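Local coordinates for protein tonb-dependent siderophore receptor (PDB 5FP1) that probably takes part in the first step of iron uptake, binding iron-chelating siderophores at the outer membrane of Acinetobacter baumannii, at residues L72-G77 against F693-A698; K146-E151 against G168-G173; D261-K266 against D298-N303. All blocks are in the same frame, centred on the assembly; numbering follows the deposited sequence.

Contact 1 of 3, residues L72-G77 against F693-A698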
ATOM      1  N   LEU A  72       5.847   5.926   0.472  1.00 18.79           N
ATOM      2  CA  LEU A  72       5.496   5.309  -0.804  1.00 19.14           C
ATOM      3  C   LEU A  72       6.716   5.149  -1.701  1.00 23.14           C
ATOM      4  O   LEU A  72       7.560   6.050  -1.807  1.00 24.46           O
ATOM      5  CB  LEU A  72       4.489   6.150  -1.563  1.00 18.50           C
ATOM      6  CG  LEU A  72       3.208   6.455  -0.825  1.00 23.41           C
ATOM      7  CD1 LEU A  72       2.291   7.365  -1.640  1.00 23.31           C
ATOM      8  CD2 LEU A  72       2.538   5.147  -0.445  1.00 21.56           C
ATOM      9  N   GLY A  73       6.815   3.981  -2.315  1.00 18.83           N
ATOM     10  CA  GLY A  73       7.906   3.688  -3.239  1.00 18.95           C
ATOM     11  C   GLY A  73       7.480   3.881  -4.676  1.00 19.99           C
ATOM     12  O   GLY A  73       6.267   3.926  -5.008  1.00 17.81           O
ATOM     13  N   ALA A  74       8.478   3.995  -5.545  1.00 19.30           N
ATOM     14  CA  ALA A  74       8.240   4.289  -6.949  1.00 19.97           C
ATOM     15  C   ALA A  74       8.641   3.104  -7.808  1.00 20.12           C
ATOM     16  O   ALA A  74       9.332   2.185  -7.336  1.00 19.68           O
ATOM     17  CB  ALA A  74       9.025   5.512  -7.361  1.00 20.89           C
ATOM     18  N   GLY A  75       8.203   3.143  -9.065  1.00 21.27           N
ATOM     19  CA  GLY A  75       8.544   2.126 -10.039  1.00 22.68           C
ATOM     20  C   GLY A  75       9.780   2.412 -10.858  1.00 21.13           C
ATOM     21  O   GLY A  75      10.315   3.511 -10.843  1.00 20.80           O
ATOM     22  N   GLU A  76      10.243   1.405 -11.583  1.00 19.97           N
ATOM     23  CA  GLU A  76      11.340   1.608 -12.529  1.00 22.76           C
ATOM     24  C   GLU A  76      11.293   0.535 -13.603  1.00 23.47           C
ATOM     25  O   GLU A  76      10.214   0.082 -13.966  1.00 24.83           O
ATOM     26  CB  GLU A  76      12.697   1.646 -11.838  1.00 25.99           C
ATOM     27  CG  GLU A  76      13.682   2.591 -12.523  1.00 35.30           C
ATOM     28  CD  GLU A  76      14.958   1.877 -12.964  1.00 47.18           C
ATOM     29  OE1 GLU A  76      14.898   1.137 -13.968  1.00 48.51           O
ATOM     30  OE2 GLU A  76      16.018   2.054 -12.315  1.00 45.23           O
ATOM     31  N   GLY A  77      12.436   0.188 -14.184  1.00 20.05           N
ATOM     32  CA  GLY A  77      12.448  -0.731 -15.297  1.00 23.65           C
ATOM     33  C   GLY A  77      12.070  -2.150 -14.921  1.00 23.73           C
ATOM     34  O   GLY A  77      11.465  -2.861 -15.726  1.00 27.43           O
ATOM     35  N   PHE A 693       7.822  15.983  -2.450  1.00 18.09           N
ATOM     36  CA  PHE A 693       7.994  14.697  -3.093  1.00 17.40           C
ATOM     37  C   PHE A 693       7.575  13.546  -2.176  1.00 18.44           C
ATOM     38  O   PHE A 693       8.063  13.430  -1.051  1.00 17.18           O
ATOM     39  CB  PHE A 693       9.455  14.558  -3.515  1.00 18.51           C
ATOM     40  CG  PHE A 693       9.870  15.597  -4.520  1.00 16.99           C
ATOM     41  CD1 PHE A 693      10.313  16.823  -4.104  1.00 19.87           C
ATOM     42  CD2 PHE A 693       9.716  15.368  -5.884  1.00 18.78           C
ATOM     43  CE1 PHE A 693      10.624  17.795  -5.017  1.00 19.26           C
ATOM     44  CE2 PHE A 693      10.048  16.340  -6.804  1.00 19.09           C
ATOM     45  CZ  PHE A 693      10.464  17.557  -6.373  1.00 17.52           C
ATOM     46  N   THR A 694       6.693  12.698  -2.699  1.00 17.76           N
ATOM     47  CA  THR A 694       6.140  11.552  -1.968  1.00 17.92           C
ATOM     48  C   THR A 694       6.858  10.235  -2.236  1.00 19.19           C
ATOM     49  O   THR A 694       6.651   9.273  -1.518  1.00 21.57           O
ATOM     50  CB  THR A 694       4.681  11.354  -2.335  1.00 20.88           C
ATOM     51  OG1 THR A 694       4.568  11.372  -3.754  1.00 24.07           O
ATOM     52  CG2 THR A 694       3.853  12.451  -1.731  1.00 29.77           C
ATOM     53  N   LYS A 695       7.679  10.163  -3.273  1.00 17.17           N
ATOM     54  CA  LYS A 695       8.444   8.928  -3.535  1.00 16.79           C
ATOM     55  C   LYS A 695       9.823   9.320  -3.963  1.00 20.29           C
ATOM     56  O   LYS A 695       9.996  10.241  -4.780  1.00 21.48           O
ATOM     57  CB  LYS A 695       7.821   8.113  -4.691  1.00 17.06           C
ATOM     58  CG  LYS A 695       6.316   7.900  -4.580  1.00 17.54           C
ATOM     59  CD  LYS A 695       5.706   7.304  -5.836  1.00 18.01           C
ATOM     60  CE  LYS A 695       4.181   7.292  -5.729  1.00 21.09           C
ATOM     61  NZ  LYS A 695       3.582   6.643  -6.930  1.00 23.94           N
ATOM     62  N   ALA A 696      10.799   8.593  -3.461  1.00 17.81           N
ATOM     63  CA  ALA A 696      12.169   8.749  -3.864  1.00 18.81           C
ATOM     64  C   ALA A 696      12.636   7.393  -4.377  1.00 21.58           C
ATOM     65  O   ALA A 696      12.690   6.429  -3.614  1.00 21.68           O
ATOM     66  CB  ALA A 696      12.995   9.218  -2.697  1.00 19.24           C
ATOM     67  N   TYR A 697      12.925   7.293  -5.685  1.00 19.20           N
ATOM     68  CA  TYR A 697      13.465   6.047  -6.209  1.00 18.70           C
ATOM     69  C   TYR A 697      14.949   5.917  -5.880  1.00 20.62           C
ATOM     70  O   TYR A 697      15.637   6.922  -5.650  1.00 19.90           O
ATOM     71  CB  TYR A 697      13.177   5.860  -7.715  1.00 20.27           C
ATOM     72  CG  TYR A 697      13.410   4.425  -8.097  1.00 24.47           C
ATOM     73  CD1 TYR A 697      12.619   3.415  -7.554  1.00 26.26           C
ATOM     74  CD2 TYR A 697      14.482   4.053  -8.913  1.00 26.34           C
ATOM     75  CE1 TYR A 697      12.866   2.083  -7.837  1.00 27.44           C
ATOM     76  CE2 TYR A 697      14.727   2.725  -9.209  1.00 23.01           C
ATOM     77  CZ  TYR A 697      13.917   1.749  -8.663  1.00 30.78           C
ATOM     78  OH  TYR A 697      14.137   0.426  -8.931  1.00 31.33           O
ATOM     79  N   ALA A 698      15.445   4.681  -5.863  1.00 20.04           N
ATOM     80  CA  ALA A 698      16.860   4.393  -5.519  1.00 21.34           C
ATOM     81  C   ALA A 698      17.840   5.087  -6.452  1.00 21.80           C
ATOM     82  O   ALA A 698      18.975   5.387  -6.079  1.00 21.41           O
ATOM     83  CB  ALA A 698      17.110   2.871  -5.500  1.00 25.27           C
TER
HETATM   84  O   HOH W   1       5.403   9.033   0.869  1.00 22.86           O
HETATM   85  O   HOH W   2      10.043   7.049  -1.086  1.00 23.15           O
HETATM   86  O   HOH W   3       4.606   3.733  -7.284  1.00 20.56           O
HETATM   87  O   HOH W   4      11.027   4.173  -4.365  1.00 23.83           O

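Contact 2 of 3, residues K146-E151 against G168-G173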
ATOM      1  N   LYS A 146     -27.726  -5.349   6.935  1.00 40.96           N
ATOM      2  CA  LYS A 146     -29.116  -5.058   7.289  1.00 37.04           C
ATOM      3  C   LYS A 146     -29.429  -3.557   7.243  1.00 42.70           C
ATOM      4  O   LYS A 146     -28.580  -2.723   7.544  1.00 37.61           O
ATOM      5  CB  LYS A 146     -29.465  -5.623   8.669  1.00 53.65           C
ATOM      6  CG  LYS A 146     -28.706  -5.000   9.822  1.00 58.33           C
ATOM      7  CD  LYS A 146     -29.189  -5.544  11.162  1.00 64.27           C
ATOM      8  CE  LYS A 146     -28.488  -4.837  12.314  1.00 77.24           C
ATOM      9  NZ  LYS A 146     -28.593  -5.599  13.588  1.00 87.74           N
ATOM     10  N   GLY A 147     -30.657  -3.218   6.867  1.00 42.71           N
ATOM     11  CA  GLY A 147     -31.083  -1.827   6.841  1.00 42.22           C
ATOM     12  C   GLY A 147     -30.986  -1.274   5.438  1.00 52.27           C
ATOM     13  O   GLY A 147     -29.996  -1.496   4.749  1.00 57.17           O
ATOM     14  N   ASP A 148     -32.017  -0.555   5.011  1.00 51.26           N
ATOM     15  CA  ASP A 148     -32.057  -0.001   3.668  1.00 49.57           C
ATOM     16  C   ASP A 148     -31.376   1.351   3.649  1.00 53.87           C
ATOM     17  O   ASP A 148     -31.421   2.078   4.636  1.00 49.03           O
ATOM     18  CB  ASP A 148     -33.495   0.097   3.163  1.00 50.33           C
ATOM     19  CG  ASP A 148     -34.091  -1.267   2.882  1.00 55.36           C
ATOM     20  OD1 ASP A 148     -34.075  -2.100   3.806  1.00 90.17           O
ATOM     21  OD2 ASP A 148     -34.536  -1.528   1.745  1.00 47.97           O
ATOM     22  N   PHE A 149     -30.698   1.664   2.543  1.00 43.86           N
ATOM     23  CA  PHE A 149     -30.117   2.996   2.369  1.00 43.25           C
ATOM     24  C   PHE A 149     -29.677   3.269   0.940  1.00 40.42           C
ATOM     25  O   PHE A 149     -29.473   2.337   0.149  1.00 35.55           O
ATOM     26  CB  PHE A 149     -28.982   3.258   3.363  1.00 43.89           C
ATOM     27  CG  PHE A 149     -27.794   2.334   3.232  1.00 49.22           C
ATOM     28  CD1 PHE A 149     -26.779   2.605   2.318  1.00 56.27           C
ATOM     29  CD2 PHE A 149     -27.649   1.240   4.074  1.00 46.88           C
ATOM     30  CE1 PHE A 149     -25.666   1.781   2.219  1.00 50.93           C
ATOM     31  CE2 PHE A 149     -26.539   0.413   3.981  1.00 49.01           C
ATOM     32  CZ  PHE A 149     -25.541   0.690   3.051  1.00 45.26           C
ATOM     33  N   LEU A 150     -29.629   4.558   0.601  1.00 41.74           N
ATOM     34  CA  LEU A 150     -29.089   5.028  -0.656  1.00 41.19           C
ATOM     35  C   LEU A 150     -28.212   6.233  -0.366  1.00 47.19           C
ATOM     36  O   LEU A 150     -28.671   7.217   0.211  1.00 39.96           O
ATOM     37  CB  LEU A 150     -30.192   5.401  -1.638  1.00 44.40           C
ATOM     38  CG  LEU A 150     -29.713   5.912  -3.000  1.00 47.93           C
ATOM     39  CD1 LEU A 150     -28.958   4.838  -3.768  1.00 41.75           C
ATOM     40  CD2 LEU A 150     -30.888   6.405  -3.823  1.00 51.95           C
ATOM     41  N   GLU A 151     -26.938   6.131  -0.737  1.00 36.54           N
ATOM     42  CA  GLU A 151     -25.976   7.226  -0.558  1.00 33.32           C
ATOM     43  C   GLU A 151     -25.314   7.545  -1.899  1.00 37.71           C
ATOM     44  O   GLU A 151     -25.246   6.698  -2.791  1.00 36.90           O
ATOM     45  CB  GLU A 151     -24.886   6.856   0.437  1.00 37.62           C
ATOM     46  CG  GLU A 151     -25.360   6.517   1.831  1.00 52.11           C
ATOM     47  CD  GLU A 151     -24.197   6.221   2.764  1.00 56.37           C
ATOM     48  OE1 GLU A 151     -23.188   6.958   2.715  1.00 64.64           O
ATOM     49  OE2 GLU A 151     -24.289   5.251   3.540  1.00 69.70           O
ATOM     50  N   GLY A 168     -26.061   1.855  -2.843  1.00 28.81           N
ATOM     51  CA  GLY A 168     -27.429   1.489  -2.431  1.00 30.58           C
ATOM     52  C   GLY A 168     -27.466   0.112  -1.807  1.00 32.59           C
ATOM     53  O   GLY A 168     -26.831  -0.821  -2.299  1.00 28.83           O
ATOM     54  N   ASN A 169     -28.216  -0.015  -0.713  1.00 31.82           N
ATOM     55  CA  ASN A 169     -28.356  -1.276   0.005  1.00 29.38           C
ATOM     56  C   ASN A 169     -29.853  -1.545   0.290  1.00 33.43           C
ATOM     57  O   ASN A 169     -30.530  -0.712   0.868  1.00 37.14           O
ATOM     58  CB  ASN A 169     -27.590  -1.176   1.317  1.00 26.05           C
ATOM     59  CG  ASN A 169     -27.540  -2.485   2.074  1.00 35.92           C
ATOM     60  OD1 ASN A 169     -26.572  -3.215   1.981  1.00 31.82           O
ATOM     61  ND2 ASN A 169     -28.583  -2.777   2.847  1.00 32.67           N
ATOM     62  N   LYS A 170     -30.341  -2.698  -0.134  1.00 32.22           N
ATOM     63  CA  LYS A 170     -31.746  -3.064   0.027  1.00 39.09           C
ATOM     64  C   LYS A 170     -31.845  -4.310   0.905  1.00 37.71           C
ATOM     65  O   LYS A 170     -31.322  -5.363   0.561  1.00 33.93           O
ATOM     66  CB  LYS A 170     -32.369  -3.330  -1.337  1.00 43.68           C
ATOM     67  CG  LYS A 170     -33.885  -3.282  -1.366  1.00 62.27           C
ATOM     68  CD  LYS A 170     -34.409  -3.613  -2.762  1.00 67.60           C
ATOM     69  CE  LYS A 170     -34.723  -2.369  -3.591  1.00 57.57           C
ATOM     70  NZ  LYS A 170     -35.995  -1.721  -3.160  1.00 48.11           N
ATOM     71  N   ASP A 171     -32.510  -4.158   2.049  1.00 46.25           N
ATOM     72  CA  ASP A 171     -32.795  -5.250   2.989  1.00 36.67           C
ATOM     73  C   ASP A 171     -34.170  -5.827   2.652  1.00 38.77           C
ATOM     74  O   ASP A 171     -35.177  -5.139   2.794  1.00 36.79           O
ATOM     75  CB  ASP A 171     -32.798  -4.657   4.401  1.00 41.87           C
ATOM     76  CG  ASP A 171     -32.888  -5.713   5.507  1.00 38.63           C
ATOM     77  OD1 ASP A 171     -33.491  -6.776   5.286  1.00 40.35           O
ATOM     78  OD2 ASP A 171     -32.339  -5.464   6.597  1.00 43.79           O
ATOM     79  N   PHE A 172     -34.230  -7.060   2.165  1.00 39.34           N
ATOM     80  CA  PHE A 172     -35.508  -7.634   1.735  1.00 41.56           C
ATOM     81  C   PHE A 172     -36.363  -8.076   2.929  1.00 49.46           C
ATOM     82  O   PHE A 172     -37.421  -8.663   2.740  1.00 40.60           O
ATOM     83  CB  PHE A 172     -35.298  -8.831   0.802  1.00 40.04           C
ATOM     84  CG  PHE A 172     -34.807  -8.464  -0.581  1.00 52.34           C
ATOM     85  CD1 PHE A 172     -33.476  -8.120  -0.795  1.00 47.36           C
ATOM     86  CD2 PHE A 172     -35.676  -8.500  -1.682  1.00 56.20           C
ATOM     87  CE1 PHE A 172     -33.020  -7.798  -2.067  1.00 49.81           C
ATOM     88  CE2 PHE A 172     -35.227  -8.176  -2.958  1.00 57.92           C
ATOM     89  CZ  PHE A 172     -33.896  -7.826  -3.148  1.00 60.55           C
ATOM     90  N   GLY A 173     -35.891  -7.816   4.147  1.00 41.87           N
ATOM     91  CA  GLY A 173     -36.605  -8.192   5.366  1.00 42.12           C
ATOM     92  C   GLY A 173     -36.771  -9.669   5.699  1.00 39.97           C
ATOM     93  O   GLY A 173     -37.522 -10.003   6.617  1.00 53.89           O
TER

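Contact 3 of 3, residues D261-K266 against D298-N303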
ATOM      1  N   ASP A 261       1.723  11.206 -25.980  1.00 20.89           N
ATOM      2  CA  ASP A 261       1.352  10.466 -27.181  1.00 20.02           C
ATOM      3  C   ASP A 261       1.881   9.034 -27.153  1.00 23.32           C
ATOM      4  O   ASP A 261       1.468   8.220 -27.971  1.00 22.12           O
ATOM      5  CB  ASP A 261       1.879  11.169 -28.440  1.00 20.95           C
ATOM      6  CG  ASP A 261       1.124  10.749 -29.715  1.00 24.92           C
ATOM      7  OD1 ASP A 261      -0.103  10.654 -29.656  1.00 22.91           O
ATOM      8  OD2 ASP A 261       1.762  10.472 -30.748  1.00 21.32           O
ATOM      9  N   ARG A 262       2.839   8.745 -26.262  1.00 18.59           N
ATOM     10  CA  ARG A 262       3.443   7.404 -26.158  1.00 17.54           C
ATOM     11  C   ARG A 262       2.962   6.622 -24.915  1.00 17.93           C
ATOM     12  O   ARG A 262       2.701   5.416 -24.976  1.00 18.77           O
ATOM     13  CB  ARG A 262       4.949   7.535 -26.060  1.00 18.88           C
ATOM     14  CG  ARG A 262       5.689   6.216 -26.125  1.00 17.37           C
ATOM     15  CD  ARG A 262       7.133   6.356 -25.726  1.00 20.59           C
ATOM     16  NE  ARG A 262       7.313   6.650 -24.308  1.00 16.31           N
ATOM     17  CZ  ARG A 262       8.490   6.833 -23.713  1.00 17.35           C
ATOM     18  NH1 ARG A 262       9.622   6.788 -24.408  1.00 18.86           N
ATOM     19  NH2 ARG A 262       8.540   7.053 -22.406  1.00 16.75           N
ATOM     20  N   ASP A 263       2.920   7.320 -23.790  1.00 16.24           N
ATOM     21  CA  ASP A 263       2.770   6.716 -22.466  1.00 17.58           C
ATOM     22  C   ASP A 263       1.293   6.431 -22.189  1.00 19.67           C
ATOM     23  O   ASP A 263       0.409   7.129 -22.690  1.00 20.46           O
ATOM     24  CB  ASP A 263       3.269   7.669 -21.383  1.00 16.12           C
ATOM     25  CG  ASP A 263       4.779   7.946 -21.452  1.00 18.09           C
ATOM     26  OD1 ASP A 263       5.548   7.218 -22.133  1.00 17.36           O
ATOM     27  OD2 ASP A 263       5.189   8.885 -20.746  1.00 15.78           O
ATOM     28  N   PHE A 264       1.026   5.423 -21.379  1.00 17.07           N
ATOM     29  CA  PHE A 264      -0.352   5.081 -21.014  1.00 16.19           C
ATOM     30  C   PHE A 264      -0.302   4.110 -19.847  1.00 14.86           C
ATOM     31  O   PHE A 264       0.725   3.489 -19.583  1.00 14.53           O
ATOM     32  CB  PHE A 264      -1.120   4.439 -22.192  1.00 18.18           C
ATOM     33  CG  PHE A 264      -0.493   3.151 -22.681  1.00 17.55           C
ATOM     34  CD1 PHE A 264      -0.847   1.924 -22.123  1.00 21.04           C
ATOM     35  CD2 PHE A 264       0.469   3.172 -23.665  1.00 18.98           C
ATOM     36  CE1 PHE A 264      -0.223   0.752 -22.535  1.00 19.98           C
ATOM     37  CE2 PHE A 264       1.059   2.003 -24.104  1.00 20.18           C
ATOM     38  CZ  PHE A 264       0.729   0.802 -23.524  1.00 20.11           C
ATOM     39  N   GLN A 265      -1.425   3.954 -19.169  1.00 14.51           N
ATOM     40  CA  GLN A 265      -1.556   2.863 -18.222  1.00 16.08           C
ATOM     41  C   GLN A 265      -2.994   2.467 -18.114  1.00 15.68           C
ATOM     42  O   GLN A 265      -3.869   3.304 -17.896  1.00 15.49           O
ATOM     43  CB  GLN A 265      -1.009   3.251 -16.839  1.00 16.97           C
ATOM     44  CG  GLN A 265      -1.127   2.153 -15.773  1.00 17.49           C
ATOM     45  CD  GLN A 265      -0.049   2.274 -14.695  1.00 20.87           C
ATOM     46  OE1 GLN A 265       0.379   3.381 -14.353  1.00 20.49           O
ATOM     47  NE2 GLN A 265       0.426   1.118 -14.181  1.00 15.49           N
ATOM     48  N   LYS A 266      -3.219   1.177 -18.247  1.00 15.04           N
ATOM     49  CA  LYS A 266      -4.541   0.603 -18.133  1.00 16.07           C
ATOM     50  C   LYS A 266      -4.511  -0.569 -17.158  1.00 14.86           C
ATOM     51  O   LYS A 266      -3.773  -1.542 -17.340  1.00 17.20           O
ATOM     52  CB  LYS A 266      -4.995   0.103 -19.508  1.00 19.11           C
ATOM     53  CG  LYS A 266      -5.181   1.219 -20.531  1.00 25.31           C
ATOM     54  CD  LYS A 266      -5.179   0.678 -21.960  1.00 32.00           C
ATOM     55  CE  LYS A 266      -5.473   1.797 -22.949  1.00 44.85           C
ATOM     56  NZ  LYS A 266      -5.614   1.280 -24.340  1.00 59.86           N
ATOM     57  N   ASP A 298      -1.105  -2.822 -17.832  1.00 15.74           N
ATOM     58  CA  ASP A 298      -0.543  -2.610 -19.161  1.00 16.80           C
ATOM     59  C   ASP A 298      -0.095  -1.161 -19.196  1.00 17.80           C
ATOM     60  O   ASP A 298      -0.926  -0.262 -19.088  1.00 16.95           O
ATOM     61  CB  ASP A 298      -1.627  -2.885 -20.219  1.00 18.75           C
ATOM     62  CG  ASP A 298      -1.112  -2.824 -21.640  1.00 23.15           C
ATOM     63  OD1 ASP A 298       0.097  -2.696 -21.874  1.00 19.74           O
ATOM     64  OD2 ASP A 298      -1.943  -2.914 -22.558  1.00 25.29           O
ATOM     65  N   TYR A 299       1.212  -0.932 -19.251  1.00 15.06           N
ATOM     66  CA  TYR A 299       1.723   0.401 -19.098  1.00 15.71           C
ATOM     67  C   TYR A 299       3.024   0.703 -19.826  1.00 15.68           C
ATOM     68  O   TYR A 299       3.867  -0.183 -20.071  1.00 15.98           O
ATOM     69  CB  TYR A 299       1.874   0.771 -17.619  1.00 16.89           C
ATOM     70  CG  TYR A 299       2.960   0.043 -16.870  1.00 17.26           C
ATOM     71  CD1 TYR A 299       4.300   0.378 -17.025  1.00 18.09           C
ATOM     72  CD2 TYR A 299       2.642  -0.959 -15.966  1.00 16.66           C
ATOM     73  CE1 TYR A 299       5.295  -0.271 -16.311  1.00 14.88           C
ATOM     74  CE2 TYR A 299       3.635  -1.630 -15.263  1.00 18.07           C
ATOM     75  CZ  TYR A 299       4.960  -1.285 -15.436  1.00 18.11           C
ATOM     76  OH  TYR A 299       5.931  -1.988 -14.741  1.00 17.70           O
ATOM     77  N   VAL A 300       3.146   1.978 -20.158  1.00 16.07           N
ATOM     78  CA  VAL A 300       4.373   2.612 -20.647  1.00 15.47           C
ATOM     79  C   VAL A 300       4.477   3.966 -19.962  1.00 15.32           C
ATOM     80  O   VAL A 300       3.549   4.785 -20.049  1.00 15.11           O
ATOM     81  CB  VAL A 300       4.328   2.859 -22.179  1.00 17.41           C
ATOM     82  CG1 VAL A 300       5.485   3.758 -22.604  1.00 19.82           C
ATOM     83  CG2 VAL A 300       4.385   1.537 -22.921  1.00 19.24           C
ATOM     84  N   TRP A 301       5.555   4.210 -19.239  1.00 14.57           N
ATOM     85  CA  TRP A 301       5.741   5.501 -18.584  1.00 16.14           C
ATOM     86  C   TRP A 301       7.202   5.941 -18.653  1.00 16.09           C
ATOM     87  O   TRP A 301       8.102   5.146 -19.008  1.00 15.89           O
ATOM     88  CB  TRP A 301       5.189   5.535 -17.136  1.00 16.25           C
ATOM     89  CG  TRP A 301       5.882   4.667 -16.238  1.00 17.58           C
ATOM     90  CD1 TRP A 301       5.617   3.332 -16.010  1.00 17.98           C
ATOM     91  CD2 TRP A 301       7.027   4.992 -15.423  1.00 18.63           C
ATOM     92  NE1 TRP A 301       6.535   2.822 -15.129  1.00 18.34           N
ATOM     93  CE2 TRP A 301       7.400   3.817 -14.744  1.00 19.74           C
ATOM     94  CE3 TRP A 301       7.778   6.156 -15.221  1.00 21.07           C
ATOM     95  CZ2 TRP A 301       8.493   3.775 -13.858  1.00 20.08           C
ATOM     96  CZ3 TRP A 301       8.846   6.116 -14.339  1.00 21.60           C
ATOM     97  CH2 TRP A 301       9.205   4.934 -13.685  1.00 25.73           C
ATOM     98  N   THR A 302       7.423   7.211 -18.334  1.00 15.90           N
ATOM     99  CA  THR A 302       8.708   7.844 -18.564  1.00 16.50           C
ATOM    100  C   THR A 302       9.518   8.046 -17.311  1.00 16.07           C
ATOM    101  O   THR A 302       9.073   8.705 -16.362  1.00 16.40           O
ATOM    102  CB  THR A 302       8.533   9.218 -19.245  1.00 18.13           C
ATOM    103  OG1 THR A 302       7.919   9.032 -20.519  1.00 19.06           O
ATOM    104  CG2 THR A 302       9.870   9.892 -19.412  1.00 18.85           C
ATOM    105  N   ASN A 303      10.736   7.512 -17.333  1.00 14.36           N
ATOM    106  CA  ASN A 303      11.773   7.865 -16.363  1.00 14.23           C
ATOM    107  C   ASN A 303      12.482   9.136 -16.897  1.00 16.88           C
ATOM    108  O   ASN A 303      13.011   9.128 -18.016  1.00 16.80           O
ATOM    109  CB  ASN A 303      12.722   6.668 -16.208  1.00 16.16           C
ATOM    110  CG  ASN A 303      14.009   6.970 -15.422  1.00 15.82           C
ATOM    111  OD1 ASN A 303      14.451   8.118 -15.267  1.00 17.03           O
ATOM    112  ND2 ASN A 303      14.658   5.901 -14.995  1.00 17.92           N
TER
HETATM  113  O   HOH W   5       5.144   9.101 -17.999  1.00 16.51           O

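Contact 1 of 3, residues L72-G77 against F693-A698
T694 meets L72 backbone to backbone. Their carbonyl oxygens are both acceptors and cannot bond each other; instead a water gives a proton to T694 O (2.7 Å) and accepts one from L72 N. K695 then lays its methylenes along the first segment, K695 CG 3.9 Å from L72 CB and K695 CD 3.5 Å from G73 O, while its ammonium donates to a water that in turn donates to G73 O. Lysine suits this place, joining a long apolar stem to a polar tip. A696 turns its methyl away, yet its N and O each hold a water, one reaching L72 O and the other A74 N. Y697 has CG anti to the backbone N (chi1 -164°), which carries the ring alongside residues 74-76. Y697 CD1 comes 3.5 Å from A74 O, and G75 O stands over the rim of one face. E76, bent at chi2, crosses the ring at about a right angle: E76 CB is 3.4 Å from Y697 CZ and E76 OE2 3.4 Å from Y697 CE2, the carboxylate 68° from the ring plane. The plug loop thus meets 693-698 through bridging waters and van der Waals contact, without direct hydrogen bonds, consistent with a plug thought to rearrange during transport.

Contact 2 of 3, residues K146-E151 against G168-G173
The F149 ring lies over the side chain of N169, whose CB sits against one face, 3.4 Å from the ring centroid, in a CH-pi contact. The asparagine amide runs nearly parallel to the ring, their planes 8° apart, and R179 of the next strand touches both side chains. F149 has its CG between the backbone N and the carbonyl carbon (chi1 62°), which folds the ring back over the neighbouring strand. Beyond CB, N169 uses ND2 to tie down the incoming chain: it donates to K145 O and, by a weak and strongly bent bond, to G147 O at 2.7 Å.

The carboxylate planes of D148 and D171 are nearly parallel (6° apart), though the side chains cross at about a right angle. D171 OD2 accepts from G147 N at 2.8 Å with its anti lone pair, while OD1 takes G173 N in an Asx turn that ends the strand. In return D171 N makes only weak bonds to the two oxygens of D148. Aspartate suits both places, being short enough to reach backbone N-H groups close by, and glycine at 147 accommodates a positive phi.

F149 and N169 form a hydrogen-bonded antiparallel pair, with N169 N to F149 O at 2.8 Å and F149 N to N169 O at 2.9 Å. Next comes the non-hydrogen-bonded pair L150 and G168, where the bare glycine admits L150 CD1 to 3.9 Å from its CA. This is the open end of a beta hairpin, the first in the TonB-dependent receptor barrel, whose strand 149-157 also pairs with the last strand, 709-717, to close the cylinder.

Contact 3 of 3, residues D261-K266 against D298-N303
D263 reaches across to V300 and T302 just before strand 264-266 begins. D263 CB rests 3.2 Å from V300 O. With CG beside the backbone N (chi1 -65°), the carboxylate is carried on toward T302. D263 OD1 packs at 3.5 Å from V300 CG1 and is held side-on by R262, whose NE (2.9 Å) and NH2 (3.0 Å) both bond to this one oxygen in a salt bridge in the guanidinium plane. D263 OD2 receives the proton of T302 OG1 at 2.7 Å on its syn lone pair, and accepts from W259 N. Such a grip probably favours the charged form of this buried aspartate, and the arginine has a further tie through NH1 to H318 O.

F264 CG lies between the backbone N and the carbonyl carbon (chi1 61°), which turns the ring over the opposite strand. V300 N stands over the centre of one face, and V300 CG2 touches F264 CE2 at 3.6 Å. At the ring edge D298 OD1 lies 3.5 Å from F264 CE1, the carboxylate turned 87° to the ring; that oxygen is hydrogen-bonded to the Y365 hydroxyl. The two methyls of V300 part, CG2 to the F264 ring and CG1 to D263 OD1, so a branched residue suits this place.

On the other face Q265 and Y299 lie side by side, Q265 NE2 being 3.5 Å from Y299 CD2. The Q265 amide nitrogen bonds N81 of the plug and N297, and the Y299 hydroxyl bonds W501, so this face turns to the barrel interior and the plug.

Reciprocal backbone bonds join F264 with V300 and K266 with D298, flanking the non-hydrogen-bonded pair of Q265 and Y299. This is the open end of hairpin 264-279 with 284-304 in the receptor barrel, where the wall faces the plug.

Overall arrangement
From the N terminus, the chain first passes through the plug, where 72-77 meets 693-698, near the end of the barrel, as contact 1. That closure spans most of the protein and encloses the other two. Contact 2 closes early, as 168-173 returns along 146-151 in the first barrel hairpin; contact 3 follows in series, within a later hairpin of the same barrel. Contact 2 lies across the chain's centre from contact 1, their centres about 42 Å apart. Contacts 1 and 3 touch: W301 CH2 packs 3.4 Å from G75 O, so the plug loop lies against the barrel wall as well as against 693-698.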